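Local coordinates for Trp Repressor Binding Protein (Bacillus subtilis, PDB 1RLI), which probably acts as an FMN-containing oxidoreductase that draws its electrons from NADPH or NADH, although its physiological substrate is not established, at residues 62-67 / 100-106; 78-82 / 121-125. One frame throughout, in Å; residues are numbered along the deposited sequence.

Contact 1. Residues 62-67 / 100-106; sequences YDSIIE and TLRDPRF
Thr100 meets Tyr62 where the flavodoxin-like fold of this FMN reductase family sets helix 62-70 against the loop that leaves helix 97-100. The two hydroxyls lie 2.7 Å apart, Tyr62 OH to Thr100 OG1, and form a hydrogen bond; OG1 approaches the tyrosine ring along its rim, almost coplanar with it. Tyr62 has CG anti to the backbone N (chi1 178°), which sends the long ring across to the loop, while CG1 of Ile66 lies over one of its faces. Tyrosine suits this place because a mostly apolar ring can be buried here and still end in a polar group, and Thr100 CG2 adds a loose methyl contact with Ile66.

Two successive type I turns, Thr100 to Asp103 and Asp103 to Phe106, then bring the chain round. Asp103 is the polar hub between them: OD1 accepts from the backbone N of Arg105, an Asx turn, and the same carboxylate takes the arginine side-on, NE to OD1 at 2.9 Å and NH2 to OD2 at 2.6 Å. Held flat in this way, the guanidinium of Arg105 presents NH1 to the helix, where it donates to Asp63 OD2 at 2.8 Å. The carboxylate of Asp63 stands 81° from the guanidinium plane and is met from above its own plane. The arginine thus bridges two aspartates, and its positive charge probably offsets their mutual repulsion.

Phe106 closes the apolar part against Ile66, on which Phe93 and Phe109 also pack. Ile66 CG2 stands over one ring face in a CH-pi contact, 3.9 Å from the centroid, whereas Glu67 reaches the edge, CD lying 3.5 Å from Phe106 CE1.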
ATOM      1  N   TYR D  62     -31.689   1.221   1.660  1.00 21.15           N
ATOM      2  CA  TYR D  62     -30.526   2.105   1.511  1.00 20.25           C
ATOM      3  C   TYR D  62     -30.797   3.558   1.908  1.00 21.82           C
ATOM      4  O   TYR D  62     -30.001   4.149   2.633  1.00 20.17           O
ATOM      5  CB  TYR D  62     -29.991   2.021   0.068  1.00 19.07           C
ATOM      6  CG  TYR D  62     -28.808   2.925  -0.216  1.00 17.79           C
ATOM      7  CD1 TYR D  62     -27.509   2.521   0.078  1.00 18.40           C
ATOM      8  CD2 TYR D  62     -28.996   4.180  -0.780  1.00 17.54           C
ATOM      9  CE1 TYR D  62     -26.413   3.350  -0.191  1.00 17.76           C
ATOM     10  CE2 TYR D  62     -27.900   5.028  -1.047  1.00 18.77           C
ATOM     11  CZ  TYR D  62     -26.614   4.597  -0.750  1.00 17.85           C
ATOM     12  OH  TYR D  62     -25.535   5.423  -1.014  1.00 15.72           O
ATOM     13  N   ASP D  63     -31.900   4.155   1.436  1.00 21.01           N
ATOM     14  CA  ASP D  63     -32.207   5.542   1.799  1.00 23.98           C
ATOM     15  C   ASP D  63     -32.373   5.714   3.306  1.00 20.97           C
ATOM     16  O   ASP D  63     -31.943   6.722   3.856  1.00 22.37           O
ATOM     17  CB  ASP D  63     -33.486   6.049   1.102  1.00 27.14           C
ATOM     18  CG  ASP D  63     -33.333   6.150  -0.406  1.00 33.29           C
ATOM     19  OD1 ASP D  63     -32.187   6.314  -0.888  1.00 33.09           O
ATOM     20  OD2 ASP D  63     -34.369   6.076  -1.113  1.00 36.60           O
ATOM     21  N   SER D  64     -33.012   4.752   3.969  1.00 21.47           N
ATOM     22  CA  SER D  64     -33.186   4.820   5.423  1.00 23.28           C
ATOM     23  C   SER D  64     -31.828   4.782   6.126  1.00 21.83           C
ATOM     24  O   SER D  64     -31.627   5.422   7.168  1.00 20.50           O
ATOM     25  CB  SER D  64     -34.040   3.648   5.917  1.00 24.56           C
ATOM     26  OG  SER D  64     -35.396   3.871   5.588  1.00 35.16           O
ATOM     27  N   ILE D  65     -30.899   4.023   5.557  1.00 19.79           N
ATOM     28  CA  ILE D  65     -29.565   3.915   6.138  1.00 19.36           C
ATOM     29  C   ILE D  65     -28.818   5.237   6.006  1.00 19.66           C
ATOM     30  O   ILE D  65     -28.220   5.728   6.969  1.00 18.21           O
ATOM     31  CB  ILE D  65     -28.783   2.767   5.481  1.00 20.39           C
ATOM     32  CG1 ILE D  65     -29.439   1.445   5.893  1.00 21.16           C
ATOM     33  CG2 ILE D  65     -27.284   2.805   5.904  1.00 19.47           C
ATOM     34  CD1 ILE D  65     -28.862   0.194   5.237  1.00 22.52           C
ATOM     35  N   ILE D  66     -28.884   5.835   4.821  1.00 17.82           N
ATOM     36  CA  ILE D  66     -28.212   7.102   4.589  1.00 19.43           C
ATOM     37  C   ILE D  66     -28.772   8.144   5.549  1.00 21.54           C
ATOM     38  O   ILE D  66     -28.027   8.952   6.115  1.00 20.84           O
ATOM     39  CB  ILE D  66     -28.418   7.586   3.142  1.00 17.44           C
ATOM     40  CG1 ILE D  66     -27.687   6.659   2.155  1.00 19.54           C
ATOM     41  CG2 ILE D  66     -27.895   8.985   2.988  1.00 18.48           C
ATOM     42  CD1 ILE D  66     -26.134   6.586   2.354  1.00 20.69           C
ATOM     43  N   GLU D  67     -30.094   8.133   5.721  1.00 22.88           N
ATOM     44  CA  GLU D  67     -30.734   9.089   6.631  1.00 24.01           C
ATOM     45  C   GLU D  67     -30.156   8.974   8.042  1.00 23.41           C
ATOM     46  O   GLU D  67     -29.855   9.978   8.694  1.00 25.16           O
ATOM     47  CB  GLU D  67     -32.243   8.844   6.686  1.00 27.39           C
ATOM     48  CG  GLU D  67     -32.985   9.283   5.439  1.00 36.51           C
ATOM     49  CD  GLU D  67     -33.203  10.788   5.387  1.00 42.86           C
ATOM     50  OE1 GLU D  67     -32.537  11.516   6.156  1.00 46.03           O
ATOM     51  OE2 GLU D  67     -34.038  11.242   4.570  1.00 46.89           O
ATOM     52  N   THR D 100     -25.749   8.734  -4.444  1.00 16.42           N
ATOM     53  CA  THR D 100     -26.185   9.695  -3.446  1.00 15.01           C
ATOM     54  C   THR D 100     -25.562  11.063  -3.651  1.00 18.61           C
ATOM     55  O   THR D 100     -26.172  12.076  -3.316  1.00 18.46           O
ATOM     56  CB  THR D 100     -25.881   9.143  -2.043  1.00 17.77           C
ATOM     57  OG1 THR D 100     -26.411   7.809  -1.963  1.00 14.63           O
ATOM     58  CG2 THR D 100     -26.501  10.003  -0.983  1.00 16.01           C
ATOM     59  N   LEU D 101     -24.357  11.103  -4.214  1.00 15.97           N
ATOM     60  CA  LEU D 101     -23.684  12.370  -4.473  1.00 18.12           C
ATOM     61  C   LEU D 101     -24.386  13.147  -5.586  1.00 18.77           C
ATOM     62  O   LEU D 101     -24.078  14.319  -5.823  1.00 19.49           O
ATOM     63  CB  LEU D 101     -22.223  12.121  -4.847  1.00 18.74           C
ATOM     64  CG  LEU D 101     -21.327  11.775  -3.649  1.00 17.67           C
ATOM     65  CD1 LEU D 101     -20.048  11.103  -4.128  1.00 17.51           C
ATOM     66  CD2 LEU D 101     -20.994  13.043  -2.882  1.00 18.99           C
ATOM     67  N   ARG D 102     -25.339  12.495  -6.255  1.00 18.40           N
ATOM     68  CA  ARG D 102     -26.093  13.133  -7.335  1.00 20.92           C
ATOM     69  C   ARG D 102     -27.582  13.136  -6.990  1.00 21.20           C
ATOM     70  O   ARG D 102     -28.415  13.503  -7.822  1.00 20.20           O
ATOM     71  CB  ARG D 102     -25.887  12.349  -8.647  1.00 24.47           C
ATOM     72  CG  ARG D 102     -24.415  12.195  -9.046  1.00 32.17           C
ATOM     73  CD  ARG D 102     -24.230  11.636 -10.460  1.00 34.99           C
ATOM     74  NE  ARG D 102     -24.727  10.272 -10.601  1.00 38.66           N
ATOM     75  CZ  ARG D 102     -23.960   9.184 -10.626  1.00 37.47           C
ATOM     76  NH1 ARG D 102     -22.642   9.287 -10.526  1.00 38.81           N
ATOM     77  NH2 ARG D 102     -24.519   7.986 -10.736  1.00 37.00           N
ATOM     78  N   ASP D 103     -27.907  12.736  -5.758  1.00 19.22           N
ATOM     79  CA  ASP D 103     -29.303  12.599  -5.304  1.00 19.50           C
ATOM     80  C   ASP D 103     -29.896  13.898  -4.752  1.00 19.55           C
ATOM     81  O   ASP D 103     -29.472  14.367  -3.712  1.00 20.28           O
ATOM     82  CB  ASP D 103     -29.337  11.494  -4.230  1.00 20.73           C
ATOM     83  CG  ASP D 103     -30.735  11.024  -3.886  1.00 22.58           C
ATOM     84  OD1 ASP D 103     -31.702  11.760  -4.124  1.00 22.25           O
ATOM     85  OD2 ASP D 103     -30.861   9.900  -3.363  1.00 23.08           O
ATOM     86  N   PRO D 104     -30.922  14.477  -5.426  1.00 20.64           N
ATOM     87  CA  PRO D 104     -31.497  15.721  -4.912  1.00 22.17           C
ATOM     88  C   PRO D 104     -32.184  15.582  -3.555  1.00 23.63           C
ATOM     89  O   PRO D 104     -32.486  16.586  -2.912  1.00 27.18           O
ATOM     90  CB  PRO D 104     -32.476  16.131  -6.021  1.00 22.10           C
ATOM     91  CG  PRO D 104     -33.010  14.811  -6.453  1.00 21.84           C
ATOM     92  CD  PRO D 104     -31.708  13.979  -6.567  1.00 20.69           C
ATOM     93  N   ARG D 105     -32.462  14.364  -3.116  1.00 22.67           N
ATOM     94  CA  ARG D 105     -33.092  14.200  -1.812  1.00 26.21           C
ATOM     95  C   ARG D 105     -32.080  14.356  -0.673  1.00 26.75           C
ATOM     96  O   ARG D 105     -32.458  14.481   0.492  1.00 28.33           O
ATOM     97  CB  ARG D 105     -33.759  12.835  -1.717  1.00 28.26           C
ATOM     98  CG  ARG D 105     -34.846  12.634  -2.740  1.00 29.43           C
ATOM     99  CD  ARG D 105     -35.226  11.193  -2.763  1.00 29.23           C
ATOM    100  NE  ARG D 105     -34.053  10.371  -3.035  1.00 31.07           N
ATOM    101  CZ  ARG D 105     -34.019   9.056  -2.853  1.00 31.91           C
ATOM    102  NH1 ARG D 105     -35.100   8.429  -2.398  1.00 36.01           N
ATOM    103  NH2 ARG D 105     -32.922   8.369  -3.127  1.00 30.97           N
ATOM    104  N   PHE D 106     -30.799  14.346  -1.020  1.00 23.87           N
ATOM    105  CA  PHE D 106     -29.722  14.491  -0.043  1.00 25.10           C
ATOM    106  C   PHE D 106     -28.781  15.502  -0.669  1.00 26.40           C
ATOM    107  O   PHE D 106     -27.609  15.196  -0.937  1.00 25.71           O
ATOM    108  CB  PHE D 106     -29.003  13.157   0.150  1.00 24.37           C
ATOM    109  CG  PHE D 106     -29.871  12.075   0.712  1.00 26.75           C
ATOM    110  CD1 PHE D 106     -30.234  12.089   2.059  1.00 25.56           C
ATOM    111  CD2 PHE D 106     -30.346  11.046  -0.102  1.00 24.97           C
ATOM    112  CE1 PHE D 106     -31.054  11.098   2.588  1.00 28.52           C
ATOM    113  CE2 PHE D 106     -31.165  10.049   0.414  1.00 30.26           C
ATOM    114  CZ  PHE D 106     -31.522  10.072   1.770  1.00 29.02           C
TER

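Contact 2. Residues 78-82 / 121-125; sequences ATPIY and IAVGG
Thr79 and Ile121 open a parallel pairing at the C-terminal ends of two adjacent inner strands of the flavodoxin-like sheet: Thr79 N donates to Ile121 O at 2.8 Å, almost straight along the carbonyl direction (169° at the oxygen). Thr79 O returns the exchange by accepting Val123 N at 3.1 Å, in the carbonyl plane. Val123 O then takes Ile81 N at 2.7 Å, but here the donor stands above the carbonyl plane, 36° out of it. Proline suits position 80 because its ring nitrogen, which has no N-H, faces away from strand 117-124 and no bond of this pairing needs it.

Side chains alternate about this backbone frame. Ala78, Pro80, Ile121 and Val123 share one face of the sheet; Thr79 and Ala122 point to the other, where Ile81 bends across to rest CG1 on Ala122 CB at 3.8 Å. With CG1 beside its own backbone N (chi1 -61°), the isoleucine also lays CD1 near Gly124 N. Glycine suits position 124, where Ile81 packs close to the bare CA. Past the last direct bond a water bridges the two segments, donating to Ile81 O and accepting from Gly125 N.

Thr79 is fixed by its buried hydroxyl, which donates to Pro80 O at 2.8 Å and is also hydrogen-bonded to Ser87 N, tying the strand end to the loop that follows. Flavodoxin-like proteins bind FMN at these C-terminal strand ends, so the loops leaving here probably help form the flavin site. Strand 6-10 pairs with Ala78 on one side, and strand 149-157 with Ala122 on the other. Helix 18-27 packs over the Ala78 and Val123 face through Thr19 and Leu22, and Leu155 of strand 149-157 meets Ile81 and Ala122 on the other face.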
ATOM      1  N   ALA D  78     -17.531  -1.625   9.870  1.00 14.99           N
ATOM      2  CA  ALA D  78     -17.058  -2.924  10.337  1.00 16.77           C
ATOM      3  C   ALA D  78     -17.257  -3.958   9.251  1.00 17.70           C
ATOM      4  O   ALA D  78     -18.366  -4.127   8.739  1.00 17.59           O
ATOM      5  CB  ALA D  78     -17.817  -3.324  11.604  1.00 17.68           C
ATOM      6  N   THR D  79     -16.201  -4.689   8.917  1.00 16.21           N
ATOM      7  CA  THR D  79     -16.347  -5.659   7.832  1.00 16.63           C
ATOM      8  C   THR D  79     -15.422  -6.851   7.878  1.00 15.90           C
ATOM      9  O   THR D  79     -14.322  -6.766   8.394  1.00 14.57           O
ATOM     10  CB  THR D  79     -16.062  -4.985   6.465  1.00 15.28           C
ATOM     11  OG1 THR D  79     -16.257  -5.926   5.395  1.00 17.98           O
ATOM     12  CG2 THR D  79     -14.577  -4.510   6.413  1.00 17.35           C
ATOM     13  N   PRO D  80     -15.880  -7.993   7.353  1.00 18.51           N
ATOM     14  CA  PRO D  80     -14.996  -9.152   7.340  1.00 16.47           C
ATOM     15  C   PRO D  80     -14.117  -8.883   6.122  1.00 17.98           C
ATOM     16  O   PRO D  80     -14.490  -8.084   5.245  1.00 18.85           O
ATOM     17  CB  PRO D  80     -15.953 -10.328   7.119  1.00 19.72           C
ATOM     18  CG  PRO D  80     -17.104  -9.728   6.401  1.00 22.28           C
ATOM     19  CD  PRO D  80     -17.275  -8.391   7.104  1.00 20.59           C
ATOM     20  N   ILE D  81     -12.954  -9.507   6.057  1.00 16.94           N
ATOM     21  CA  ILE D  81     -12.087  -9.315   4.906  1.00 15.36           C
ATOM     22  C   ILE D  81     -12.347 -10.510   3.996  1.00 18.98           C
ATOM     23  O   ILE D  81     -12.056 -11.650   4.356  1.00 20.94           O
ATOM     24  CB  ILE D  81     -10.583  -9.279   5.300  1.00 17.65           C
ATOM     25  CG1 ILE D  81     -10.317  -8.102   6.264  1.00 18.77           C
ATOM     26  CG2 ILE D  81      -9.712  -9.120   4.037  1.00 15.02           C
ATOM     27  CD1 ILE D  81      -8.867  -8.019   6.767  1.00 19.19           C
ATOM     28  N   TYR D  82     -12.946 -10.244   2.844  1.00 18.69           N
ATOM     29  CA  TYR D  82     -13.235 -11.290   1.856  1.00 19.02           C
ATOM     30  C   TYR D  82     -12.343 -11.003   0.673  1.00 17.40           C
ATOM     31  O   TYR D  82     -12.405  -9.908   0.090  1.00 14.61           O
ATOM     32  CB  TYR D  82     -14.673 -11.239   1.347  1.00 20.66           C
ATOM     33  CG  TYR D  82     -15.750 -11.590   2.348  1.00 21.41           C
ATOM     34  CD1 TYR D  82     -15.456 -12.273   3.528  1.00 24.91           C
ATOM     35  CD2 TYR D  82     -17.082 -11.247   2.088  1.00 26.55           C
ATOM     36  CE1 TYR D  82     -16.486 -12.608   4.437  1.00 28.25           C
ATOM     37  CE2 TYR D  82     -18.098 -11.571   2.978  1.00 29.80           C
ATOM     38  CZ  TYR D  82     -17.794 -12.245   4.142  1.00 29.32           C
ATOM     39  OH  TYR D  82     -18.819 -12.534   5.015  1.00 35.89           O
ATOM     40  N   ILE D 121     -13.096  -1.398  11.268  1.00 15.85           N
ATOM     41  CA  ILE D 121     -12.817  -2.632  12.012  1.00 17.25           C
ATOM     42  C   ILE D 121     -12.921  -3.715  10.933  1.00 17.39           C
ATOM     43  O   ILE D 121     -13.973  -3.853  10.306  1.00 18.03           O
ATOM     44  CB  ILE D 121     -13.876  -2.925  13.105  1.00 18.37           C
ATOM     45  CG1 ILE D 121     -13.799  -1.853  14.198  1.00 18.20           C
ATOM     46  CG2 ILE D 121     -13.640  -4.307  13.691  1.00 20.33           C
ATOM     47  CD1 ILE D 121     -14.913  -1.942  15.203  1.00 20.76           C
ATOM     48  N   ALA D 122     -11.840  -4.456  10.700  1.00 15.24           N
ATOM     49  CA  ALA D 122     -11.835  -5.501   9.678  1.00 15.76           C
ATOM     50  C   ALA D 122     -11.228  -6.776  10.247  1.00 17.64           C
ATOM     51  O   ALA D 122     -10.181  -6.752  10.905  1.00 17.64           O
ATOM     52  CB  ALA D 122     -11.043  -5.044   8.444  1.00 19.09           C
ATOM     53  N   VAL D 123     -11.893  -7.887   9.990  1.00 17.78           N
ATOM     54  CA  VAL D 123     -11.432  -9.162  10.514  1.00 18.06           C
ATOM     55  C   VAL D 123     -11.236 -10.141   9.384  1.00 20.49           C
ATOM     56  O   VAL D 123     -12.115 -10.288   8.547  1.00 20.08           O
ATOM     57  CB  VAL D 123     -12.472  -9.753  11.501  1.00 21.35           C
ATOM     58  CG1 VAL D 123     -11.950 -11.070  12.076  1.00 21.18           C
ATOM     59  CG2 VAL D 123     -12.759  -8.760  12.610  1.00 23.01           C
ATOM     60  N   GLY D 124     -10.088 -10.821   9.388  1.00 21.27           N
ATOM     61  CA  GLY D 124      -9.780 -11.793   8.352  1.00 24.56           C
ATOM     62  C   GLY D 124      -9.001 -12.966   8.923  1.00 24.95           C
ATOM     63  O   GLY D 124      -8.420 -12.855   9.999  1.00 23.54           O
ATOM     64  N   GLY D 125      -8.969 -14.084   8.198  1.00 26.48           N
ATOM     65  CA  GLY D 125      -8.260 -15.250   8.701  1.00 27.46           C
ATOM     66  C   GLY D 125      -6.933 -15.540   8.039  1.00 29.17           C
ATOM     67  O   GLY D 125      -6.281 -16.547   8.338  1.00 30.42           O
TER
HETATM   68  O   HOH W   1     -11.372 -13.675   6.218  1.00 45.20           O

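How the contacts relate
From the N terminus, strand 6-10 and strand 33-41 are laid down before helix 62-70 begins contact 1. The chain then enters strand 74-80, whose end starts contact 2, and runs through helices 88-95 and 97-100 to the loop at 100-106, where contact 1 closes a loop of 32 intervening residues. Contact 2 closes only after helix 109-114, when strand 117-124 reaches its end, so the two closures cross. Contact 1 ties helix to loop at one flank, and contact 2 joins neighbouring strands within the sheet. Their centres lie about 26 Å apart, on opposite sides of the chain's centre, without touching.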